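Long-range contact in beta-1,3-glucanosyltransferase (Rhizomucor miehei CAU432, PDB 4WTP), which is a glucanosyltransferase of glycosyl hydrolase family 17, built as a beta/alpha barrel with eight parallel strands: residues K63-L74 with L90-W99. Numbering follows the deposited sequence. Where two conformers were deposited one is given.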
ATOM      1  N   LYS A  63      10.518   6.160  10.899  1.00 14.97           N
ATOM      2  CA  LYS A  63      11.760   6.579  10.265  1.00 15.30           C
ATOM      3  C   LYS A  63      12.976   5.677  10.510  1.00 15.74           C
ATOM      4  O   LYS A  63      13.801   5.529   9.614  1.00 16.51           O
ATOM      5  CB  LYS A  63      12.029   8.043  10.638  1.00 18.42           C
ATOM      6  CG  LYS A  63      13.080   8.716   9.793  1.00 20.81           C
ATOM      7  CD  LYS A  63      12.995  10.231   9.937  1.00 21.89           C
ATOM      8  CE  LYS A  63      14.229  10.879   9.354  1.00 24.51           C
ATOM      9  NZ  LYS A  63      14.037  12.341   9.428  1.00 24.17           N
ATOM     10  N   PRO A  64      13.106   5.054  11.717  1.00 15.57           N
ATOM     11  CA  PRO A  64      14.203   4.105  11.876  1.00 16.90           C
ATOM     12  C   PRO A  64      14.092   2.832  11.054  1.00 16.73           C
ATOM     13  O   PRO A  64      15.073   2.109  10.970  1.00 19.16           O
ATOM     14  CB  PRO A  64      14.164   3.751  13.380  1.00 17.84           C
ATOM     15  CG  PRO A  64      13.454   4.912  14.003  1.00 17.44           C
ATOM     16  CD  PRO A  64      12.420   5.330  13.001  1.00 15.47           C
ATOM     17  N   TYR A  65      12.926   2.606  10.445  1.00 14.41           N
ATOM     18  CA  TYR A  65      12.670   1.362   9.701  1.00 14.86           C
ATOM     19  C   TYR A  65      12.481   1.574   8.208  1.00 13.99           C
ATOM     20  O   TYR A  65      12.616   0.625   7.443  1.00 13.51           O
ATOM     21  CB  TYR A  65      11.439   0.647  10.288  1.00 14.24           C
ATOM     22  CG  TYR A  65      11.558   0.445  11.800  1.00 15.31           C
ATOM     23  CD1 TYR A  65      12.491  -0.445  12.332  1.00 18.42           C
ATOM     24  CD2 TYR A  65      10.711   1.118  12.660  1.00 17.03           C
ATOM     25  CE1 TYR A  65      12.600  -0.630  13.690  1.00 22.81           C
ATOM     26  CE2 TYR A  65      10.820   0.965  14.040  1.00 20.87           C
ATOM     27  CZ  TYR A  65      11.757   0.064  14.534  1.00 26.73           C
ATOM     28  OH  TYR A  65      11.909  -0.138  15.883  1.00 26.49           O
ATOM     29  N   THR A  66      12.169   2.797   7.779  1.00 14.10           N
ATOM     30  CA  THR A  66      11.845   3.025   6.371  1.00 12.68           C
ATOM     31  C   THR A  66      11.991   4.517   6.076  1.00 12.77           C
ATOM     32  O   THR A  66      11.961   5.348   6.995  1.00 15.80           O
ATOM     33  CB  THR A  66      10.378   2.596   6.070  1.00 11.72           C
ATOM     34  OG1 THR A  66      10.191   2.605   4.667  1.00 11.31           O
ATOM     35  CG2 THR A  66       9.356   3.548   6.704  1.00 12.54           C
ATOM     36  N   ASN A  67      12.087   4.869   4.805  1.00 13.02           N
ATOM     37  CA  ASN A  67      12.049   6.266   4.429  1.00 13.30           C
ATOM     38  C   ASN A  67      10.853   6.592   3.558  1.00 13.04           C
ATOM     39  O   ASN A  67      10.826   7.664   2.943  1.00 15.60           O
ATOM     40  CB  ASN A  67      13.327   6.697   3.683  1.00 15.20           C
ATOM     41  CG  ASN A  67      13.592   8.176   3.826  1.00 19.00           C
ATOM     42  OD1 ASN A  67      13.529   8.700   4.927  1.00 20.95           O
ATOM     43  ND2 ASN A  67      13.856   8.853   2.714  1.00 20.77           N
ATOM     44  N   ARG A  68       9.832   5.732   3.531  1.00 12.89           N
ATOM     45  CA  ARG A  68       8.742   5.894   2.548  1.00 12.24           C
ATOM     46  C   ARG A  68       7.422   5.396   3.099  1.00 10.79           C
ATOM     47  O   ARG A  68       7.377   4.333   3.739  1.00 10.51           O
ATOM     48  CB  ARG A  68       9.100   5.122   1.284  1.00 12.94           C
ATOM     49  CG  ARG A  68       8.071   5.177   0.197  1.00 13.91           C
ATOM     50  CD  ARG A  68       8.536   4.409  -1.027  1.00 15.30           C
ATOM     51  NE  ARG A  68       9.595   5.098  -1.772  1.00 15.56           N
ATOM     52  CZ  ARG A  68      10.875   4.716  -1.818  1.00 15.26           C
ATOM     53  NH1 ARG A  68      11.734   5.382  -2.578  1.00 16.47           N
ATOM     54  NH2 ARG A  68      11.318   3.701  -1.078  1.00 15.22           N
ATOM     55  N   VAL A  69       6.350   6.157   2.870  1.00 11.25           N
ATOM     56  CA  VAL A  69       5.009   5.763   3.292  1.00 10.06           C
ATOM     57  C   VAL A  69       4.056   5.792   2.115  1.00 10.34           C
ATOM     58  O   VAL A  69       4.385   6.300   1.026  1.00 11.26           O
ATOM     59  CB  VAL A  69       4.451   6.624   4.456  1.00 10.91           C
ATOM     60  CG1 VAL A  69       5.353   6.540   5.667  1.00 12.52           C
ATOM     61  CG2 VAL A  69       4.310   8.066   3.987  1.00 13.30           C
ATOM     62  N   ARG A  70       2.869   5.234   2.295  1.00 10.65           N
ATOM     63  CA  ARG A  70       1.858   5.250   1.274  1.00 10.56           C
ATOM     64  C   ARG A  70       0.513   5.578   1.886  1.00 11.51           C
ATOM     65  O   ARG A  70       0.144   4.989   2.908  1.00 12.76           O
ATOM     66  CB  ARG A  70       1.769   3.901   0.543  1.00  9.77           C
ATOM     67  CG  ARG A  70       0.672   3.760  -0.519  1.00 10.29           C
ATOM     68  CD  ARG A  70      -0.687   3.367   0.083  1.00 11.89           C
ATOM     69  NE  ARG A  70      -1.681   3.080  -0.945  1.00 13.64           N
ATOM     70  CZ  ARG A  70      -1.868   1.883  -1.490  1.00 13.65           C
ATOM     71  NH1 ARG A  70      -2.811   1.717  -2.420  1.00 16.30           N
ATOM     72  NH2 ARG A  70      -1.121   0.845  -1.120  1.00 13.66           N
ATOM     73  N   THR A  71      -0.201   6.509   1.258  1.00 12.01           N
ATOM     74  CA  THR A  71      -1.580   6.865   1.641  1.00 13.40           C
ATOM     75  C   THR A  71      -2.573   6.318   0.646  1.00 12.59           C
ATOM     76  O   THR A  71      -2.246   6.118  -0.511  1.00 12.48           O
ATOM     77  CB  THR A  71      -1.725   8.402   1.781  1.00 14.59           C
ATOM     78  OG1 THR A  71      -1.150   9.044   0.632  1.00 13.97           O
ATOM     79  CG2 THR A  71      -0.985   8.870   3.018  1.00 16.28           C
ATOM     80  N   PHE A  72      -3.810   6.071   1.121  1.00 14.36           N
ATOM     81  CA  PHE A  72      -4.815   5.393   0.316  1.00 14.68           C
ATOM     82  C   PHE A  72      -5.795   6.273  -0.477  1.00 13.63           C
ATOM     83  O   PHE A  72      -6.387   5.804  -1.448  1.00 16.18           O
ATOM     84  CB  PHE A  72      -5.608   4.367   1.156  1.00 15.77           C
ATOM     85  CG  PHE A  72      -4.804   3.136   1.500  1.00 14.90           C
ATOM     86  CD1 PHE A  72      -4.736   2.079   0.615  1.00 16.10           C
ATOM     87  CD2 PHE A  72      -4.068   3.079   2.675  1.00 14.86           C
ATOM     88  CE1 PHE A  72      -3.970   0.945   0.922  1.00 15.92           C
ATOM     89  CE2 PHE A  72      -3.304   1.961   2.993  1.00 15.36           C
ATOM     90  CZ  PHE A  72      -3.263   0.896   2.114  1.00 15.59           C
ATOM     91  N   ALA A  73      -5.927   7.537  -0.070  1.00 15.38           N
ATOM     92  CA  ALA A  73      -6.906   8.429  -0.689  1.00 14.87           C
ATOM     93  C   ALA A  73      -6.312   9.829  -0.786  1.00 16.83           C
ATOM     94  O   ALA A  73      -5.448  10.186   0.002  1.00 16.97           O
ATOM     95  CB  ALA A  73      -8.224   8.461   0.094  1.00 17.25           C
ATOM     96  N   LEU A  74      -6.780  10.617  -1.759  1.00 16.32           N
ATOM     97  CA  LEU A  74      -6.317  11.998  -1.876  1.00 18.74           C
ATOM     98  C   LEU A  74      -7.173  12.924  -1.035  1.00 21.99           C
ATOM     99  O   LEU A  74      -6.617  13.646  -0.215  1.00 21.35           O
ATOM    100  CB  LEU A  74      -6.337  12.473  -3.330  1.00 17.28           C
ATOM    101  CG  LEU A  74      -5.451  11.703  -4.311  1.00 16.61           C
ATOM    102  CD1 LEU A  74      -5.649  12.273  -5.709  1.00 16.93           C
ATOM    103  CD2 LEU A  74      -3.979  11.717  -3.936  1.00 15.99           C
ATOM    104  N   LEU A  90      10.505  15.558   6.944  0.66 21.26           N
ATOM    105  CA  LEU A  90      11.352  14.502   7.512  0.66 21.73           C
ATOM    106  C   LEU A  90      12.298  13.906   6.496  0.66 19.67           C
ATOM    107  O   LEU A  90      13.086  13.009   6.823  0.66 22.50           O
ATOM    108  CB  LEU A  90      10.494  13.402   8.147  0.66 19.48           C
ATOM    109  CG  LEU A  90       9.616  13.863   9.310  0.66 21.67           C
ATOM    110  CD1 LEU A  90       8.824  12.693   9.869  0.66 18.84           C
ATOM    111  CD2 LEU A  90      10.474  14.511  10.385  0.66 22.31           C
ATOM    112  N   GLY A  91      12.243  14.414   5.264  1.00 20.21           N
ATOM    113  CA  GLY A  91      13.127  13.923   4.211  1.00 21.35           C
ATOM    114  C   GLY A  91      12.712  12.537   3.730  1.00 17.13           C
ATOM    115  O   GLY A  91      13.564  11.757   3.263  1.00 18.71           O
ATOM    116  N   MET A  92      11.429  12.231   3.900  0.58 17.83           N
ATOM    117  CA  MET A  92      10.875  10.937   3.486  0.58 16.52           C
ATOM    118  C   MET A  92      10.227  10.999   2.090  0.58 16.76           C
ATOM    119  O   MET A  92       9.983  12.085   1.567  0.58 16.87           O
ATOM    120  CB  MET A  92       9.854  10.430   4.532  0.58 16.02           C
ATOM    121  CG  MET A  92      10.381  10.260   5.965  0.58 16.01           C
ATOM    122  SD  MET A  92       9.157   9.746   7.229  0.58 12.63           S
ATOM    123  CE  MET A  92       9.066   7.973   6.852  0.58 15.87           C
ATOM    124  N   ARG A  93       9.938   9.830   1.512  1.00 16.23           N
ATOM    125  CA  ARG A  93       9.271   9.747   0.208  1.00 14.39           C
ATOM    126  C   ARG A  93       7.843   9.210   0.375  1.00 11.65           C
ATOM    127  O   ARG A  93       7.502   8.709   1.468  1.00 12.55           O
ATOM    128  CB  ARG A  93      10.030   8.812  -0.730  1.00 17.40           C
ATOM    129  CG  ARG A  93      11.544   8.915  -0.693  1.00 20.51           C
ATOM    130  CD  ARG A  93      12.025  10.031  -1.567  1.00 21.61           C
ATOM    131  NE  ARG A  93      11.545   9.923  -2.947  1.00 19.11           N
ATOM    132  CZ  ARG A  93      11.713  10.892  -3.853  1.00 19.25           C
ATOM    133  NH1 ARG A  93      12.311  12.030  -3.517  1.00 22.21           N
ATOM    134  NH2 ARG A  93      11.262  10.722  -5.086  1.00 19.23           N
ATOM    135  N   ILE A  94       7.039   9.249  -0.686  1.00 11.74           N
ATOM    136  CA  ILE A  94       5.629   8.863  -0.576  1.00 11.53           C
ATOM    137  C   ILE A  94       5.068   8.280  -1.866  1.00 11.13           C
ATOM    138  O   ILE A  94       5.380   8.758  -2.960  1.00 12.30           O
ATOM    139  CB  ILE A  94       4.756  10.054  -0.078  1.00 13.41           C
ATOM    140  CG1 ILE A  94       3.359   9.598   0.310  1.00 12.69           C
ATOM    141  CG2 ILE A  94       4.737  11.226  -1.058  1.00 14.47           C
ATOM    142  CD1 ILE A  94       2.592  10.624   1.150  1.00 14.51           C
ATOM    143  N   TYR A  95       4.190   7.279  -1.756  1.00 10.76           N
ATOM    144  CA  TYR A  95       3.301   6.879  -2.858  1.00 10.74           C
ATOM    145  C   TYR A  95       1.941   7.443  -2.505  1.00 10.83           C
ATOM    146  O   TYR A  95       1.428   7.222  -1.392  1.00 11.95           O
ATOM    147  CB  TYR A  95       3.159   5.352  -2.952  1.00 11.35           C
ATOM    148  CG  TYR A  95       4.252   4.662  -3.733  1.00 11.25           C
ATOM    149  CD1 TYR A  95       5.549   4.536  -3.225  1.00 13.68           C
ATOM    150  CD2 TYR A  95       3.968   4.098  -4.977  1.00 13.55           C
ATOM    151  CE1 TYR A  95       6.547   3.877  -3.960  1.00 13.38           C
ATOM    152  CE2 TYR A  95       4.930   3.443  -5.701  1.00 15.61           C
ATOM    153  CZ  TYR A  95       6.214   3.371  -5.212  1.00 13.01           C
ATOM    154  OH  TYR A  95       7.171   2.690  -5.928  1.00 14.50           O
ATOM    155  N   LEU A  96       1.344   8.186  -3.433  1.00 12.23           N
ATOM    156  CA  LEU A  96      -0.006   8.708  -3.232  1.00 12.32           C
ATOM    157  C   LEU A  96      -1.039   7.811  -3.891  1.00 12.25           C
ATOM    158  O   LEU A  96      -1.021   7.577  -5.099  1.00 14.55           O
ATOM    159  CB  LEU A  96      -0.109  10.102  -3.855  1.00 13.08           C
ATOM    160  CG  LEU A  96       0.714  11.234  -3.257  1.00 14.34           C
ATOM    161  CD1 LEU A  96       0.495  12.553  -4.004  1.00 14.15           C
ATOM    162  CD2 LEU A  96       0.344  11.414  -1.797  1.00 16.09           C
ATOM    163  N   GLY A  97      -1.977   7.301  -3.089  1.00 12.89           N
ATOM    164  CA  GLY A  97      -3.071   6.493  -3.609  1.00 14.33           C
ATOM    165  C   GLY A  97      -4.284   7.370  -3.850  1.00 13.50           C
ATOM    166  O   GLY A  97      -4.552   8.306  -3.061  1.00 15.10           O
ATOM    167  N   MET A  98      -4.995   7.057  -4.929  1.00 14.00           N
ATOM    168  CA  MET A  98      -6.318   7.598  -5.216  1.00 15.80           C
ATOM    169  C   MET A  98      -7.327   6.540  -4.842  1.00 17.25           C
ATOM    170  O   MET A  98      -7.155   5.358  -5.181  1.00 17.75           O
ATOM    171  CB  MET A  98      -6.471   7.907  -6.711  1.00 15.82           C
ATOM    172  CG  MET A  98      -5.425   8.872  -7.273  1.00 16.54           C
ATOM    173  SD  MET A  98      -5.575   9.228  -9.055  1.00 16.23           S
ATOM    174  CE  MET A  98      -7.011  10.344  -9.055  1.00 17.42           C
ATOM    175  N   TRP A  99      -8.378   6.942  -4.132  1.00 16.29           N
ATOM    176  CA  TRP A  99      -9.407   5.998  -3.719  1.00 16.92           C
ATOM    177  C   TRP A  99     -10.637   6.113  -4.567  1.00 17.78           C
ATOM    178  O   TRP A  99     -11.462   7.014  -4.359  1.00 21.37           O
ATOM    179  CB  TRP A  99      -9.757   6.124  -2.231  1.00 17.49           C
ATOM    180  CG  TRP A  99     -10.596   4.952  -1.851  1.00 19.11           C
ATOM    181  CD1 TRP A  99     -11.972   4.888  -1.772  1.00 22.42           C
ATOM    182  CD2 TRP A  99     -10.124   3.605  -1.648  1.00 19.41           C
ATOM    183  NE1 TRP A  99     -12.377   3.610  -1.479  1.00 26.36           N
ATOM    184  CE2 TRP A  99     -11.306   2.790  -1.398  1.00 23.60           C
ATOM    185  CE3 TRP A  99      -8.875   3.015  -1.630  1.00 22.03           C
ATOM    186  CZ2 TRP A  99     -11.211   1.437  -1.135  1.00 24.67           C
ATOM    187  CZ3 TRP A  99      -8.785   1.656  -1.361  1.00 21.82           C
ATOM    188  CH2 TRP A  99      -9.925   0.890  -1.103  1.00 22.74           C
TER
HETATM  189  O   HOH W   1      14.678  10.868   6.134  1.00 27.76           O
HETATM  190  O   HOH W   2      -3.045   9.648  -1.103  1.00 15.53           O
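With Arg68 extended through chi1 and chi2 (both 179°), its CD reaches the edge of the Tyr95 ring, 3.6 Å from CE1 and near the ring plane; the bend at chi3 (-73°) then swings NE toward Arg93 CB. The two residues lie on neighbouring parallel strands, 68-71 and 93-98, joined through helix 79-90 as a beta-alpha-beta unit of the beta/alpha barrel. Hydrogen bonds crossing between the strands in both directions establish the pairing: Arg93 N to Asn67 O (2.7 Å), Val69 N to Arg93 O, Tyr95 N to Val69 O and Thr71 N to Tyr95 O.

Arg68, Arg93 and Tyr95 share one sheet face. Arg68 NH1 and Arg93 NE stand 4.6 Å apart, but salt bridges from Arg68 NE to Asp126 OD2 and from Arg93 NH2 to Asp126 OD1 probably offset their like charges; Arg68 NH2 also donates to Tyr38 O. On the other face, Val69 CG2 packs on Ile94 CG1 at 4.1 Å, and helix 79-90 covers both residues through Thr87 and Ala83.

Where that helix ends in a Schellman motif at Gly91, Asn67 ND2 donates in the carbonyl plane to a lone pair of Gly91 O (3.0 Å), while Lys63 NZ binds Leu90 O (2.9 Å). At the opposite end, a water accepts from Thr71 OG1 at 2.6 Å and donates to both Ala73 O and Gly97 O.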